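Local coordinates for protein monomethylamine methyltransferase MtmB1 (Methanosarcina barkeri, PDB 1NTH) that catalyses transfer of the methyl group of monomethylamine to the corrinoid cofactor of its partner protein MtmC, a step in methanogenesis from methylamine, at residues A[226-231]-A[252-257]; A[342-347]-A[417-422]. All blocks are in the same frame, centred on the assembly; numbering follows the deposited sequence.

Contact 1: A[226-231]-A[252-257]; sequences DSHEVS and NSDIIM
His228 and Asp254 stack where two neighbouring parallel strands of the TIM barrel, 227-231 and 255-259, begin to pair; helix 240-251 lies between them in the chain, making a right-handed beta-alpha-beta crossover. Three backbone bonds join the strands: His228 N to Ile255 O, Met257 N to His228 O (2.7 Å) and Val230 N to Met257 O (3.0 Å). Glu229 CA adds a C-H...O contact to Met257 O.

In the stack, the flat imidazole suits the flat carboxylate laid over one of its faces: the planes are 8° apart, with Asp254 CG 3.2 Å above the His228 ring plane, offset toward the rim. Asp254 CB makes a CH-pi contact 3.5 Å from the ring centroid. No hydrogen bond joins the pair: His228 NE2 bonds instead to Thr223 O, which helps to fix the ring's rotation, and Tyr249 meets the ring edge-to-face. With an alanine at this place, the Asp254 carboxylate is likely to lose its flat partner and Thr223 O its donor.

Glu229 and Met257 run side by side; in the conformer given, Glu229 OE2 is hydrogen-bonded to NZ of the pyrrolysine at position 202. Beta-branched Val230 and Ile256 suit a strand, and Val230 CG1 lies 4.2 Å from Ile256 CG2.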
loop_
_atom_site.group_PDB
_atom_site.type_symbol
_atom_site.label_atom_id
_atom_site.label_comp_id
_atom_site.label_asym_id
_atom_site.label_seq_id
_atom_site.Cartn_x
_atom_site.Cartn_y
_atom_site.Cartn_z
ATOM N N ASP A 226 13.491 0.559 -9.657
ATOM C CA ASP A 226 14.907 0.218 -9.734
ATOM C C ASP A 226 15.179 -0.233 -11.165
ATOM O O ASP A 226 14.259 -0.669 -11.858
ATOM C CB ASP A 226 15.249 -0.936 -8.790
ATOM C CG ASP A 226 15.037 -0.584 -7.334
ATOM O OD1 ASP A 226 15.509 0.493 -6.906
ATOM O OD2 ASP A 226 14.412 -1.391 -6.620
ATOM N N SER A 227 16.430 -0.126 -11.608
ATOM C CA SER A 227 16.788 -0.562 -12.959
ATOM C C SER A 227 17.034 -2.067 -12.943
ATOM O O SER A 227 17.844 -2.556 -12.159
ATOM C CB SER A 227 18.047 0.158 -13.450
ATOM O OG SER A 227 17.795 1.533 -13.692
ATOM N N HIS A 228 16.332 -2.785 -13.820
ATOM C CA HIS A 228 16.432 -4.240 -13.921
ATOM C C HIS A 228 17.297 -4.627 -15.100
ATOM O O HIS A 228 16.979 -4.350 -16.252
ATOM C CB HIS A 228 15.034 -4.831 -14.046
ATOM C CG HIS A 228 14.187 -4.563 -12.848
ATOM N ND1 HIS A 228 13.752 -5.556 -12.000
ATOM C CD2 HIS A 228 13.768 -3.394 -12.307
ATOM C CE1 HIS A 228 13.106 -5.012 -10.985
ATOM N NE2 HIS A 228 13.102 -3.701 -11.148
ATOM N N GLU A 229 18.391 -5.300 -14.782
ATOM C CA GLU A 229 19.386 -5.673 -15.763
ATOM C C GLU A 229 19.167 -6.930 -16.589
ATOM O O GLU A 229 18.809 -7.987 -16.070
ATOM C CB GLU A 229 20.723 -5.778 -15.039
ATOM C CG GLU A 229 21.906 -6.153 -15.891
ATOM C CD GLU A 229 23.131 -6.362 -15.030
ATOM O OE1 GLU A 229 23.506 -7.533 -14.799
ATOM O OE2 GLU A 229 23.700 -5.350 -14.568
ATOM N N VAL A 230 19.379 -6.788 -17.893
ATOM C CA VAL A 230 19.313 -7.912 -18.820
ATOM C C VAL A 230 20.567 -7.721 -19.677
ATOM O O VAL A 230 20.832 -6.623 -20.167
ATOM C CB VAL A 230 18.037 -7.901 -19.688
ATOM C CG1 VAL A 230 17.966 -6.652 -20.525
ATOM C CG2 VAL A 230 18.021 -9.147 -20.569
ATOM N N SER A 231 21.348 -8.783 -19.840
ATOM C CA SER A 231 22.603 -8.682 -20.576
ATOM C C SER A 231 22.643 -9.302 -21.965
ATOM O O SER A 231 22.308 -10.473 -22.142
ATOM C CB SER A 231 23.731 -9.297 -19.744
ATOM O OG SER A 231 23.793 -8.724 -18.448
ATOM N N ASN A 252 6.032 -7.104 -14.776
ATOM C CA ASN A 252 6.014 -6.457 -13.461
ATOM C C ASN A 252 6.088 -4.929 -13.580
ATOM O O ASN A 252 6.160 -4.226 -12.570
ATOM C CB ASN A 252 7.195 -6.950 -12.607
ATOM C CG ASN A 252 6.920 -8.287 -11.921
ATOM O OD1 ASN A 252 5.926 -8.953 -12.198
ATOM N ND2 ASN A 252 7.820 -8.684 -11.024
ATOM N N SER A 253 6.082 -4.420 -14.808
ATOM C CA SER A 253 6.170 -2.979 -15.052
ATOM C C SER A 253 7.480 -2.413 -14.486
ATOM O O SER A 253 7.522 -1.294 -13.974
ATOM C CB SER A 253 4.969 -2.251 -14.424
ATOM O OG SER A 253 4.767 -0.976 -15.025
ATOM N N ASP A 254 8.550 -3.199 -14.586
ATOM C CA ASP A 254 9.866 -2.788 -14.097
ATOM C C ASP A 254 10.631 -1.931 -15.102
ATOM O O ASP A 254 10.517 -2.125 -16.315
ATOM C CB ASP A 254 10.758 -4.008 -13.807
ATOM C CG ASP A 254 10.323 -4.804 -12.599
ATOM O OD1 ASP A 254 9.808 -4.207 -11.630
ATOM O OD2 ASP A 254 10.529 -6.037 -12.606
ATOM N N ILE A 255 11.418 -0.983 -14.598
ATOM C CA ILE A 255 12.261 -0.175 -15.473
ATOM C C ILE A 255 13.325 -1.168 -15.932
ATOM O O ILE A 255 13.963 -1.826 -15.104
ATOM C CB ILE A 255 12.936 0.981 -14.697
ATOM C CG1 ILE A 255 11.893 2.040 -14.325
ATOM C CG2 ILE A 255 14.055 1.589 -15.540
ATOM C CD1 ILE A 255 11.208 2.679 -15.510
ATOM N N ILE A 256 13.508 -1.283 -17.243
ATOM C CA ILE A 256 14.468 -2.235 -17.793
ATOM C C ILE A 256 15.748 -1.607 -18.324
ATOM O O ILE A 256 15.708 -0.671 -19.126
ATOM C CB ILE A 256 13.824 -3.054 -18.941
ATOM C CG1 ILE A 256 12.668 -3.895 -18.392
ATOM C CG2 ILE A 256 14.870 -3.948 -19.606
ATOM C CD1 ILE A 256 11.888 -4.639 -19.462
ATOM N N MET A 257 16.882 -2.124 -17.860
ATOM C CA MET A 257 18.179 -1.659 -18.329
ATOM C C MET A 257 18.829 -2.796 -19.105
ATOM O O MET A 257 19.221 -3.809 -18.526
ATOM C CB MET A 257 19.097 -1.262 -17.169
ATOM C CG MET A 257 20.464 -0.762 -17.656
ATOM S SD MET A 257 21.790 -0.931 -16.445
ATOM C CE MET A 257 22.180 -2.680 -16.648
#

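Contact 2: A[342-347]-A[417-422]; sequences TEMCLL and ASAPAG
Pro420 sets its ring against Thr342 and Met344 at the N-capped start of helix 343-359 of this TIM-barrel protein, packed here against the loop between helices 398-410 and 425-428. No hydrogen bond crosses the contact, which is made by carbon and sulfur surfaces.

The proline ring is shared between two side chains. Its CG comes up to Thr342 CB at 3.7 Å, while the neighbouring CD turns to the sulfur of Met344, 3.8 Å from SD. Both side chains lie at a slant to the ring, Thr342 at CG and Met344 at CD. A proline suits the place because its rigid ring offers a compact apolar surface to both.

Met344 reaches the loop as a straight rod: CG is anti to the backbone N (chi1 -173°) and the remaining torsions stay extended, which carries the thioether along Pro420 to Ala419. There the terminal methyl CE of Met344 meets Ala419 CB at 3.8 Å, and the small alanine lets the long methionine lie close.

Thr342 divides its labour. OG1 stands between the backbone N and the carbonyl carbon (chi1 68°), from where it accepts the capping bond of Cys345 N, at 3.3 Å, and also bonds to Gly339 O. The backbone of Pro420 bonds to Gly339 as well, so one loop residue serves both sides. The other branch of Thr342 faces Gly422, whose positive phi of 75° and lack of a side chain suit this tight spot: Thr342 CG2 lies 3.5 Å from Gly422 CA.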
loop_
_atom_site.group_PDB
_atom_site.type_symbol
_atom_site.label_atom_id
_atom_site.label_comp_id
_atom_site.label_asym_id
_atom_site.label_seq_id
_atom_site.Cartn_x
_atom_site.Cartn_y
_atom_site.Cartn_z
ATOM N N THR A 342 44.630 4.625 -5.678
ATOM C CA THR A 342 45.769 4.833 -6.562
ATOM C C THR A 342 45.379 5.970 -7.493
ATOM O O THR A 342 44.209 6.114 -7.862
ATOM C CB THR A 342 46.115 3.585 -7.412
ATOM O OG1 THR A 342 45.077 3.341 -8.369
ATOM C CG2 THR A 342 46.298 2.365 -6.521
ATOM N N GLU A 343 46.356 6.787 -7.863
ATOM C CA GLU A 343 46.092 7.913 -8.738
ATOM C C GLU A 343 45.616 7.455 -10.112
ATOM O O GLU A 343 44.725 8.070 -10.701
ATOM C CB GLU A 343 47.350 8.766 -8.883
ATOM C CG GLU A 343 47.111 10.093 -9.576
ATOM C CD GLU A 343 48.363 10.942 -9.635
ATOM O OE1 GLU A 343 49.280 10.596 -10.409
ATOM O OE2 GLU A 343 48.432 11.948 -8.900
ATOM N N MET A 344 46.191 6.368 -10.617
ATOM C CA MET A 344 45.802 5.880 -11.933
ATOM C C MET A 344 44.321 5.521 -12.001
ATOM O O MET A 344 43.642 5.869 -12.965
ATOM C CB MET A 344 46.635 4.664 -12.339
ATOM C CG MET A 344 46.378 4.240 -13.778
ATOM S SD MET A 344 47.450 2.914 -14.343
ATOM C CE MET A 344 46.554 2.316 -15.785
ATOM N N CYS A 345 43.825 4.821 -10.986
ATOM C CA CYS A 345 42.418 4.433 -10.965
ATOM C C CYS A 345 41.529 5.664 -11.114
ATOM O O CYS A 345 40.607 5.686 -11.930
ATOM C CB CYS A 345 42.085 3.711 -9.657
ATOM S SG CYS A 345 40.346 3.201 -9.513
ATOM N N LEU A 346 41.814 6.695 -10.326
ATOM C CA LEU A 346 41.032 7.922 -10.378
ATOM C C LEU A 346 41.139 8.621 -11.729
ATOM O O LEU A 346 40.150 9.141 -12.240
ATOM C CB LEU A 346 41.468 8.874 -9.258
ATOM C CG LEU A 346 41.264 8.342 -7.836
ATOM C CD1 LEU A 346 41.696 9.398 -6.826
ATOM C CD2 LEU A 346 39.790 7.977 -7.627
ATOM N N LEU A 347 42.335 8.632 -12.313
ATOM C CA LEU A 347 42.521 9.276 -13.608
ATOM C C LEU A 347 41.832 8.491 -14.721
ATOM O O LEU A 347 41.300 9.079 -15.663
ATOM C CB LEU A 347 44.015 9.433 -13.923
ATOM C CG LEU A 347 44.780 10.410 -13.025
ATOM C CD1 LEU A 347 46.250 10.433 -13.430
ATOM C CD2 LEU A 347 44.178 11.802 -13.140
ATOM N N ALA A 417 49.950 -2.495 -18.435
ATOM C CA ALA A 417 50.563 -3.725 -17.947
ATOM C C ALA A 417 51.066 -3.607 -16.512
ATOM O O ALA A 417 51.170 -4.609 -15.804
ATOM C CB ALA A 417 51.711 -4.132 -18.868
ATOM N N SER A 418 51.374 -2.389 -16.081
ATOM C CA SER A 418 51.878 -2.175 -14.731
ATOM C C SER A 418 50.915 -1.391 -13.842
ATOM O O SER A 418 51.330 -0.765 -12.869
ATOM C CB SER A 418 53.228 -1.456 -14.784
ATOM O OG SER A 418 53.111 -0.184 -15.401
ATOM N N ALA A 419 49.629 -1.428 -14.175
ATOM C CA ALA A 419 48.630 -0.715 -13.388
ATOM C C ALA A 419 48.699 -1.177 -11.935
ATOM O O ALA A 419 48.701 -2.374 -11.657
ATOM C CB ALA A 419 47.238 -0.974 -13.954
ATOM N N PRO A 420 48.757 -0.227 -10.987
ATOM C CA PRO A 420 48.828 -0.557 -9.558
ATOM C C PRO A 420 47.592 -1.314 -9.067
ATOM O O PRO A 420 46.461 -0.932 -9.367
ATOM C CB PRO A 420 48.989 0.810 -8.897
ATOM C CG PRO A 420 48.275 1.727 -9.836
ATOM C CD PRO A 420 48.729 1.232 -11.186
ATOM N N ALA A 421 47.827 -2.380 -8.308
ATOM C CA ALA A 421 46.759 -3.227 -7.778
ATOM C C ALA A 421 45.801 -2.497 -6.847
ATOM O O ALA A 421 44.630 -2.858 -6.743
ATOM C CB ALA A 421 47.363 -4.429 -7.057
ATOM N N GLY A 422 46.299 -1.480 -6.158
ATOM C CA GLY A 422 45.444 -0.731 -5.256
ATOM C C GLY A 422 45.131 -1.470 -3.971
ATOM O O GLY A 422 45.727 -2.507 -3.672
#

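Contact 1 is core and contact 2 surface: all but one of the touching residues of 226-231 and 252-257 are buried, whereas those of 342-347 and 417-422 are partly exposed. They lie on opposite sides of the chain's centre, about 19 Å apart at their nearest atoms, and share no helix or strand. The first joins two strands of the barrel wall, and backbone bonds and a ring-carboxylate stack give it a largely polar chemistry. The second fastens a loop to a helix start by apolar packing, its polar bonds staying within the helix cap or going to residues nearby. Two other subunits reach contact 1 along residues 252-256, but none touches contact 2.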